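Local coordinates for protein Myo-inositol phosphohydrolase (Mitsuokella multacida, PDB 4WU3) that probably removes phosphate groups from phytate, as a tandem-repeat phytase related to the protein tyrosine phosphatases, and binds inositol tetrakisphosphate in this structure, at residues N205-T210 against D223-F228; Q115-D120 against S231-A236; Y550-D555 against S569-L574. The protein carries 2 engineered substitutions. All blocks are in the same frame, centred on the assembly; numbering follows the deposited sequence.

Overall arrangement
Contacts 1 and 2 are neighbours, with centres about 10 Å apart. Strands 205-211 and 116-122 lie side by side in one parallel part of a sheet, where Phe207 N meets Asp118 O at 2.8 Å. Contact 1 is partly buried and packs helix 219-230 on this sheet through stacked rings and one lysine-to-carbonyl hydrogen bond. Contact 2 lies at the surface, where the loop leaving the same helix packs on strand 116-122 without a hydrogen bond across it. Contact 3 is on the other side of the chain's centre, about 39 Å from contact 1 between centres. It is fully buried and joins two helices through a charged network.

Contact 1: N205-T210 against D223-F228; sequences NYFRLT and DKFLEF
Phe207 and Phe228 lie face to face, their ring centroids 4.0 Å apart and their planes only 9° from parallel. The rings are slightly displaced rather than in exact register, and the two side chains slide past each other in opposite directions. This brings each CB over its partner's face: Phe207 CB is 4.1 Å from the Phe228 centroid, and Phe228 CB is 3.9 Å from the Phe207 centroid, so two CH-pi contacts flank the stack. Phe207 CG stands anti to the backbone N (chi1 -177°), which carries its ring from the strand to the helix. The carbonyl oxygen of Phe225 lies at the edge of the Phe228 ring, in its plane.

Lys224, one helical turn before Phe228, runs alongside the aromatic pair toward the strand. Its methylenes pass Leu209, with Lys224 CD 3.7 Å from Leu209 CD2. A bend at the last torsion then brings NZ to within 2.9 Å of Arg208 O, almost in line with the carbonyl bond at 165°. The other methyl branch of Leu209, CD1, meets Phe225 CB at 4.1 Å, those two side chains crossing at about a right angle.

Strand and helix run antiparallel, the axes of the two segments 9.7 Å apart at closest approach. This is the strand-to-helix half of a beta-alpha-beta crossover, in which helix 219-230 returns the chain toward strand 237-241. Phe225 extends the packing to helix 247-261, meeting Phe252 edge-to-face. Lys224 NZ also forms a salt bridge with Glu149. The ammonium group thus has both a backbone oxygen and a carboxylate, which is consistent with a charged lysine at the margin of an otherwise apolar, aromatic interface.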
# COMPACT_ATOMS: atom_id res chain seq x y z
N ASN A 205 31.09 15.40 1.62
CA ASN A 205 29.92 15.86 2.36
C ASN A 205 28.84 14.78 2.45
O ASN A 205 28.83 13.84 1.66
CB ASN A 205 29.36 17.08 1.67
CG ASN A 205 30.38 18.17 1.54
OD1 ASN A 205 30.65 18.89 2.49
ND2 ASN A 205 30.97 18.30 0.35
N TYR A 206 27.93 14.94 3.41
CA TYR A 206 26.96 13.92 3.75
C TYR A 206 25.59 14.51 4.02
O TYR A 206 25.47 15.54 4.68
CB TYR A 206 27.43 13.17 5.00
CG TYR A 206 26.53 12.03 5.44
CD1 TYR A 206 26.53 10.84 4.75
CD2 TYR A 206 25.71 12.14 6.57
CE1 TYR A 206 25.72 9.80 5.13
CE2 TYR A 206 24.91 11.08 6.97
CZ TYR A 206 24.92 9.92 6.23
OH TYR A 206 24.15 8.85 6.60
N PHE A 207 24.56 13.83 3.53
CA PHE A 207 23.18 14.20 3.82
C PHE A 207 22.33 12.94 3.95
O PHE A 207 22.41 12.04 3.11
CB PHE A 207 22.63 15.12 2.74
CG PHE A 207 21.23 15.59 3.01
CD1 PHE A 207 21.00 16.58 3.95
CD2 PHE A 207 20.16 15.05 2.32
CE1 PHE A 207 19.72 17.02 4.21
CE2 PHE A 207 18.87 15.50 2.57
CZ PHE A 207 18.65 16.49 3.52
N ARG A 208 21.53 12.87 5.00
CA ARG A 208 20.74 11.68 5.29
C ARG A 208 19.26 11.97 5.22
O ARG A 208 18.78 12.97 5.74
CB ARG A 208 21.08 11.17 6.70
CG ARG A 208 20.28 9.95 7.15
CD ARG A 208 20.77 8.67 6.49
NE ARG A 208 20.26 7.46 7.14
CZ ARG A 208 20.82 6.87 8.19
NH1 ARG A 208 21.91 7.37 8.74
NH2 ARG A 208 20.29 5.76 8.70
N LEU A 209 18.54 11.07 4.55
CA LEU A 209 17.10 10.95 4.68
C LEU A 209 16.83 9.54 5.10
O LEU A 209 17.31 8.62 4.46
CB LEU A 209 16.43 11.15 3.33
CG LEU A 209 16.50 12.56 2.79
CD1 LEU A 209 15.77 12.62 1.46
CD2 LEU A 209 15.90 13.52 3.80
N THR A 210 16.03 9.36 6.15
CA THR A 210 15.77 8.03 6.67
C THR A 210 14.54 7.37 6.01
O THR A 210 13.50 7.23 6.64
CB THR A 210 15.61 8.08 8.19
OG1 THR A 210 14.69 9.13 8.54
CG2 THR A 210 16.95 8.38 8.83
N ASP A 223 10.31 17.76 1.64
CA ASP A 223 10.58 19.15 2.04
C ASP A 223 12.03 19.31 2.53
O ASP A 223 12.70 20.31 2.24
CB ASP A 223 9.65 19.59 3.18
CG ASP A 223 8.27 20.03 2.71
OD1 ASP A 223 7.97 20.02 1.49
OD2 ASP A 223 7.46 20.40 3.58
N LYS A 224 12.47 18.34 3.31
CA LYS A 224 13.80 18.36 3.88
C LYS A 224 14.85 18.29 2.77
O LYS A 224 15.82 19.05 2.80
CB LYS A 224 13.98 17.20 4.86
CG LYS A 224 15.35 17.19 5.50
CD LYS A 224 15.55 16.02 6.44
CE LYS A 224 16.86 16.19 7.21
NZ LYS A 224 17.47 14.88 7.54
N PHE A 225 14.65 17.41 1.80
CA PHE A 225 15.55 17.33 0.65
C PHE A 225 15.63 18.65 -0.12
O PHE A 225 16.72 19.09 -0.48
CB PHE A 225 15.14 16.22 -0.31
CG PHE A 225 15.93 16.23 -1.58
CD1 PHE A 225 17.23 15.75 -1.60
CD2 PHE A 225 15.39 16.74 -2.75
CE1 PHE A 225 17.97 15.77 -2.77
CE2 PHE A 225 16.12 16.76 -3.92
CZ PHE A 225 17.40 16.28 -3.93
N LEU A 226 14.48 19.25 -0.40
CA LEU A 226 14.41 20.51 -1.16
C LEU A 226 15.12 21.67 -0.48
O LEU A 226 15.81 22.47 -1.13
CB LEU A 226 12.96 20.88 -1.43
CG LEU A 226 12.31 19.96 -2.46
CD1 LEU A 226 10.81 20.19 -2.57
CD2 LEU A 226 12.99 20.14 -3.80
N GLU A 227 14.97 21.77 0.83
CA GLU A 227 15.68 22.79 1.58
C GLU A 227 17.20 22.54 1.56
O GLU A 227 17.98 23.49 1.47
CB GLU A 227 15.13 22.91 3.00
CG GLU A 227 13.70 23.43 3.05
CD GLU A 227 13.49 24.81 2.42
OE1 GLU A 227 14.21 25.78 2.81
OE2 GLU A 227 12.58 24.94 1.56
N PHE A 228 17.63 21.28 1.60
CA PHE A 228 19.04 20.95 1.37
C PHE A 228 19.46 21.31 -0.06
O PHE A 228 20.53 21.88 -0.30
CB PHE A 228 19.24 19.45 1.61
CG PHE A 228 20.46 18.86 0.95
CD1 PHE A 228 21.72 19.06 1.50
CD2 PHE A 228 20.34 18.06 -0.17
CE1 PHE A 228 22.84 18.49 0.90
CE2 PHE A 228 21.46 17.48 -0.76
CZ PHE A 228 22.71 17.70 -0.22

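Contact 2: Q115-D120 against S231-A236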
# COMPACT_ATOMS: atom_id res chain seq x y z
N GLN A 115 33.48 18.94 -3.16
CA GLN A 115 32.27 19.21 -3.94
C GLN A 115 31.30 18.03 -4.03
O GLN A 115 30.29 18.10 -4.72
CB GLN A 115 32.67 19.67 -5.34
CG GLN A 115 33.01 21.14 -5.37
CD GLN A 115 34.21 21.47 -4.51
OE1 GLN A 115 34.14 22.23 -3.55
NE2 GLN A 115 35.33 20.91 -4.88
N PHE A 116 31.58 16.96 -3.29
CA PHE A 116 30.83 15.72 -3.43
C PHE A 116 29.89 15.56 -2.24
O PHE A 116 30.32 15.67 -1.09
CB PHE A 116 31.82 14.55 -3.53
CG PHE A 116 31.16 13.21 -3.74
CD1 PHE A 116 30.89 12.75 -5.00
CD2 PHE A 116 30.86 12.41 -2.67
CE1 PHE A 116 30.29 11.52 -5.19
CE2 PHE A 116 30.27 11.18 -2.85
CZ PHE A 116 29.98 10.73 -4.12
N TYR A 117 28.61 15.30 -2.53
CA TYR A 117 27.61 15.09 -1.48
C TYR A 117 27.04 13.68 -1.57
O TYR A 117 26.42 13.31 -2.56
CB TYR A 117 26.48 16.12 -1.58
CG TYR A 117 26.95 17.52 -1.26
CD1 TYR A 117 27.67 18.25 -2.19
CD2 TYR A 117 26.69 18.11 -0.02
CE1 TYR A 117 28.12 19.53 -1.90
CE2 TYR A 117 27.15 19.39 0.27
CZ TYR A 117 27.86 20.10 -0.68
OH TYR A 117 28.32 21.38 -0.43
N ASP A 118 27.27 12.90 -0.52
CA ASP A 118 26.67 11.59 -0.39
C ASP A 118 25.28 11.79 0.16
O ASP A 118 25.10 12.26 1.28
CB ASP A 118 27.51 10.75 0.58
CG ASP A 118 26.86 9.42 0.92
OD1 ASP A 118 26.09 8.88 0.09
OD2 ASP A 118 27.12 8.90 2.03
N VAL A 119 24.28 11.46 -0.66
CA VAL A 119 22.90 11.50 -0.23
C VAL A 119 22.47 10.08 0.08
O VAL A 119 22.17 9.29 -0.82
CB VAL A 119 21.97 12.11 -1.29
CG1 VAL A 119 20.54 12.16 -0.79
CG2 VAL A 119 22.45 13.52 -1.66
N ASP A 120 22.43 9.81 1.39
CA ASP A 120 22.16 8.50 1.94
C ASP A 120 20.68 8.35 2.24
O ASP A 120 20.18 8.91 3.21
CB ASP A 120 22.96 8.35 3.24
CG ASP A 120 22.75 7.03 3.92
OD1 ASP A 120 22.00 6.20 3.39
OD2 ASP A 120 23.35 6.83 5.01
N SER A 231 20.13 24.94 -0.83
CA SER A 231 21.26 25.54 -0.15
C SER A 231 22.58 25.07 -0.75
O SER A 231 23.64 25.46 -0.27
CB SER A 231 21.23 25.19 1.34
OG SER A 231 21.62 23.84 1.55
N LEU A 232 22.54 24.25 -1.80
CA LEU A 232 23.77 23.70 -2.37
C LEU A 232 24.56 24.73 -3.15
O LEU A 232 24.00 25.57 -3.81
CB LEU A 232 23.48 22.54 -3.31
CG LEU A 232 23.05 21.27 -2.60
CD1 LEU A 232 22.64 20.21 -3.61
CD2 LEU A 232 24.18 20.81 -1.71
N PRO A 233 25.89 24.63 -3.07
CA PRO A 233 26.66 25.43 -3.98
C PRO A 233 26.46 24.95 -5.40
O PRO A 233 26.21 23.79 -5.67
CB PRO A 233 28.10 25.22 -3.52
CG PRO A 233 28.09 24.09 -2.57
CD PRO A 233 26.70 23.99 -2.03
N LYS A 234 26.55 25.87 -6.32
CA LYS A 234 26.34 25.52 -7.68
C LYS A 234 27.26 24.43 -8.19
O LYS A 234 26.93 23.79 -9.16
CB LYS A 234 26.55 26.75 -8.51
CG LYS A 234 25.31 27.55 -8.74
CD LYS A 234 25.74 28.80 -9.45
CE LYS A 234 24.59 29.61 -9.99
NZ LYS A 234 25.18 30.83 -10.60
N ASP A 235 28.43 24.23 -7.63
CA ASP A 235 29.29 23.26 -8.25
C ASP A 235 29.17 21.90 -7.57
O ASP A 235 30.05 21.05 -7.67
CB ASP A 235 30.72 23.77 -8.20
CG ASP A 235 31.19 24.03 -6.79
OD1 ASP A 235 30.35 24.23 -5.89
OD2 ASP A 235 32.42 24.04 -6.58
N ALA A 236 28.06 21.70 -6.88
CA ALA A 236 27.91 20.52 -6.05
C ALA A 236 27.66 19.28 -6.89
O ALA A 236 26.92 19.32 -7.87
CB ALA A 236 26.77 20.73 -5.07
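Tyr117 and Gln115 meet Leu232, Pro233, Asp235 and Ala236 in a surface packing contact, with no hydrogen bond between the two segments. It sits where strands 116-122 and 237-241 begin, side by side and parallel in the mixed sheet of the first PTP-like half. Segment 231-236 is the loop between helix 219-230 and strand 237-241, in a beta-alpha-beta crossover from strand 205-211, and strand 116-122 lies between the two strands so joined.

Tyr117 carries most of the contact. Leu232 CD2 sits over one face of its ring, 3.9 Å from the centroid and 12° off the normal, a clear CH-pi geometry. Ala236 CB approaches the same ring obliquely, 3.6 Å from Tyr117 CE1. At the phenol end, the side chains of Tyr117 and Pro233 approach each other head-on from their two backbones, Pro233 CG 3.5 Å from Tyr117 OH. The ring reaches these three residues because CG is anti to the carbonyl carbon (chi1 -67°), beside the backbone N. Asn205 and Leu238, on the strands to each side, also touch Tyr117.

Gln115 adds a second patch. The aliphatic part of its side chain lies against the carboxylate of Asp235, with Gln115 CG 3.2 Å from Asp235 OD2, a tight methylene-to-carboxylate contact and not a hydrogen bond. Just beyond the loop, Trp237 exchanges backbone hydrogen bonds with Gln115 and Tyr117, which probably helps set how near the two segments lie. The loop keeps its own shape by a type I beta turn from Pro233 to Ala236, closed by Ala236 N donating to Pro233 O at 3.0 Å.

Contact 3: Y550-D555 against S569-L574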
# COMPACT_ATOMS: atom_id res chain seq x y z
N TYR A 550 13.18 14.76 35.55
CA TYR A 550 13.85 15.95 36.08
C TYR A 550 14.26 15.76 37.54
O TYR A 550 15.38 16.14 37.92
CB TYR A 550 12.98 17.19 35.88
CG TYR A 550 13.23 17.84 34.54
CD1 TYR A 550 14.29 18.74 34.37
CD2 TYR A 550 12.46 17.52 33.43
CE1 TYR A 550 14.54 19.32 33.13
CE2 TYR A 550 12.70 18.10 32.19
CZ TYR A 550 13.74 18.99 32.05
OH TYR A 550 13.98 19.56 30.81
N MET A 551 13.40 15.16 38.36
CA MET A 551 13.77 14.92 39.75
C MET A 551 15.04 14.05 39.87
O MET A 551 15.91 14.32 40.69
CB MET A 551 12.62 14.30 40.53
CG MET A 551 11.44 15.24 40.74
SD MET A 551 9.96 14.43 41.36
CE MET A 551 10.40 14.26 43.09
N ALA A 552 15.12 13.01 39.04
CA ALA A 552 16.27 12.11 39.04
C ALA A 552 17.54 12.83 38.57
O ALA A 552 18.63 12.56 39.07
CB ALA A 552 15.99 10.91 38.15
N MET A 553 17.40 13.73 37.61
CA MET A 553 18.56 14.48 37.11
C MET A 553 19.09 15.46 38.16
O MET A 553 20.30 15.61 38.33
CB MET A 553 18.20 15.24 35.84
CG MET A 553 18.21 14.37 34.60
SD MET A 553 17.95 15.34 33.11
CE MET A 553 16.17 15.29 32.93
N TYR A 554 18.18 16.13 38.86
CA TYR A 554 18.57 17.04 39.92
C TYR A 554 19.17 16.27 41.10
O TYR A 554 20.21 16.67 41.63
CB TYR A 554 17.35 17.85 40.36
CG TYR A 554 17.65 18.94 41.37
CD1 TYR A 554 18.65 19.86 41.13
CD2 TYR A 554 16.91 19.06 42.53
CE1 TYR A 554 18.92 20.87 42.04
CE2 TYR A 554 17.17 20.06 43.44
CZ TYR A 554 18.18 20.96 43.19
OH TYR A 554 18.44 21.96 44.11
N ASP A 555 18.53 15.18 41.51
CA ASP A 555 19.06 14.32 42.56
C ASP A 555 20.52 13.97 42.25
O ASP A 555 21.41 14.16 43.09
CB ASP A 555 18.21 13.07 42.69
CG ASP A 555 18.43 12.32 44.02
OD1 ASP A 555 19.32 12.69 44.81
OD2 ASP A 555 17.69 11.33 44.26
N SER A 569 15.93 4.20 41.85
CA SER A 569 15.14 3.41 42.79
C SER A 569 14.44 4.28 43.84
O SER A 569 13.25 4.14 44.08
CB SER A 569 16.03 2.36 43.44
OG SER A 569 16.55 1.47 42.46
N ARG A 570 15.16 5.21 44.46
CA ARG A 570 14.50 6.02 45.46
C ARG A 570 13.49 6.99 44.86
O ARG A 570 12.41 7.20 45.43
CB ARG A 570 15.51 6.74 46.35
CG ARG A 570 16.34 7.82 45.69
CD ARG A 570 17.61 8.00 46.48
NE ARG A 570 18.22 9.31 46.29
CZ ARG A 570 19.27 9.73 46.97
NH1 ARG A 570 19.77 10.92 46.75
NH2 ARG A 570 19.84 8.97 47.87
N GLN A 571 13.79 7.56 43.69
CA GLN A 571 12.80 8.42 43.01
C GLN A 571 11.53 7.62 42.66
O GLN A 571 10.41 8.16 42.71
CB GLN A 571 13.39 9.10 41.77
CG GLN A 571 14.46 10.15 42.06
CD GLN A 571 14.02 11.18 43.08
OE1 GLN A 571 12.85 11.57 43.14
NE2 GLN A 571 14.96 11.64 43.88
N TYR A 572 11.70 6.35 42.33
CA TYR A 572 10.56 5.46 42.11
C TYR A 572 9.86 5.21 43.43
O TYR A 572 8.63 5.37 43.53
CB TYR A 572 10.99 4.13 41.47
CG TYR A 572 9.88 3.09 41.46
CD1 TYR A 572 8.87 3.14 40.53
CD2 TYR A 572 9.85 2.07 42.40
CE1 TYR A 572 7.85 2.21 40.52
CE2 TYR A 572 8.84 1.12 42.40
CZ TYR A 572 7.83 1.20 41.45
OH TYR A 572 6.81 0.27 41.42
N LEU A 573 10.63 4.83 44.44
CA LEU A 573 10.06 4.47 45.73
C LEU A 573 9.31 5.63 46.33
O LEU A 573 8.31 5.44 47.02
CB LEU A 573 11.13 3.97 46.68
CG LEU A 573 11.67 2.59 46.28
CD1 LEU A 573 12.86 2.20 47.13
CD2 LEU A 573 10.58 1.54 46.38
N LEU A 574 9.77 6.85 46.07
CA LEU A 574 9.13 8.02 46.67
C LEU A 574 7.84 8.39 45.96
O LEU A 574 7.12 9.26 46.44
CB LEU A 574 10.09 9.21 46.68
CG LEU A 574 11.22 9.03 47.69
CD1 LEU A 574 12.41 9.92 47.37
CD2 LEU A 574 10.70 9.29 49.09
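Asp555 receives Arg570 side-on in a two-nitrogen salt bridge: NH1 reaches Asp555 OD1 at 2.7 Å, and NE reaches Asp555 OD2 at 2.9 Å. Each oxygen uses its syn lone pair, and both lie close to the guanidinium plane. The two flat groups are 19° from coplanar, the carboxylate meeting the guanidinium along its NE/NH1 edge. Gln571 NE2 makes a third bond at 2.8 Å to Asp555 OD2, but from above the carboxylate plane; the amide stands at 89° to the carboxylate. OD2 therefore accepts from two donors in different directions, and with NH1 holding OD1 these bonds should fix the rotation of the carboxylate.

The torsions explain the reach. Arg570 CG sits between the backbone N and the carbonyl carbon (chi1 68°), and the chain then runs extended to NE. Gln571 CG lies 4.0 Å from Ala552 CA, and a bend at the next torsion turns the amide, leaving OE1 3.6 Å from Met551 CE.

Helix 545-558 starts at the end of the phosphatase P-loop, whose residues Ser540 to Arg546 line the inositol tetrakisphosphate pocket, and helix 564-573 packs against it, the axes of the two segments 10.0 Å apart at closest approach. The Met551 side chain stays about 9 Å from the ligand, so this packing lies behind the pocket rather than in it. Replacing Asp555 by alanine removes both oxygens, and is likely to leave the buried Arg570 guanidinium without this countercharge and the Gln571 amide without this acceptor, freer to turn.

Further out, Arg570 NH2 donates to Thr381 O and Lys383 O, which hold the far side of the guanidinium. Asp555 OD1 has a weak additional bond from Asn559. Leu388 and Ile567 touch Asp555, and Met390 touches both Met551 and Gln571.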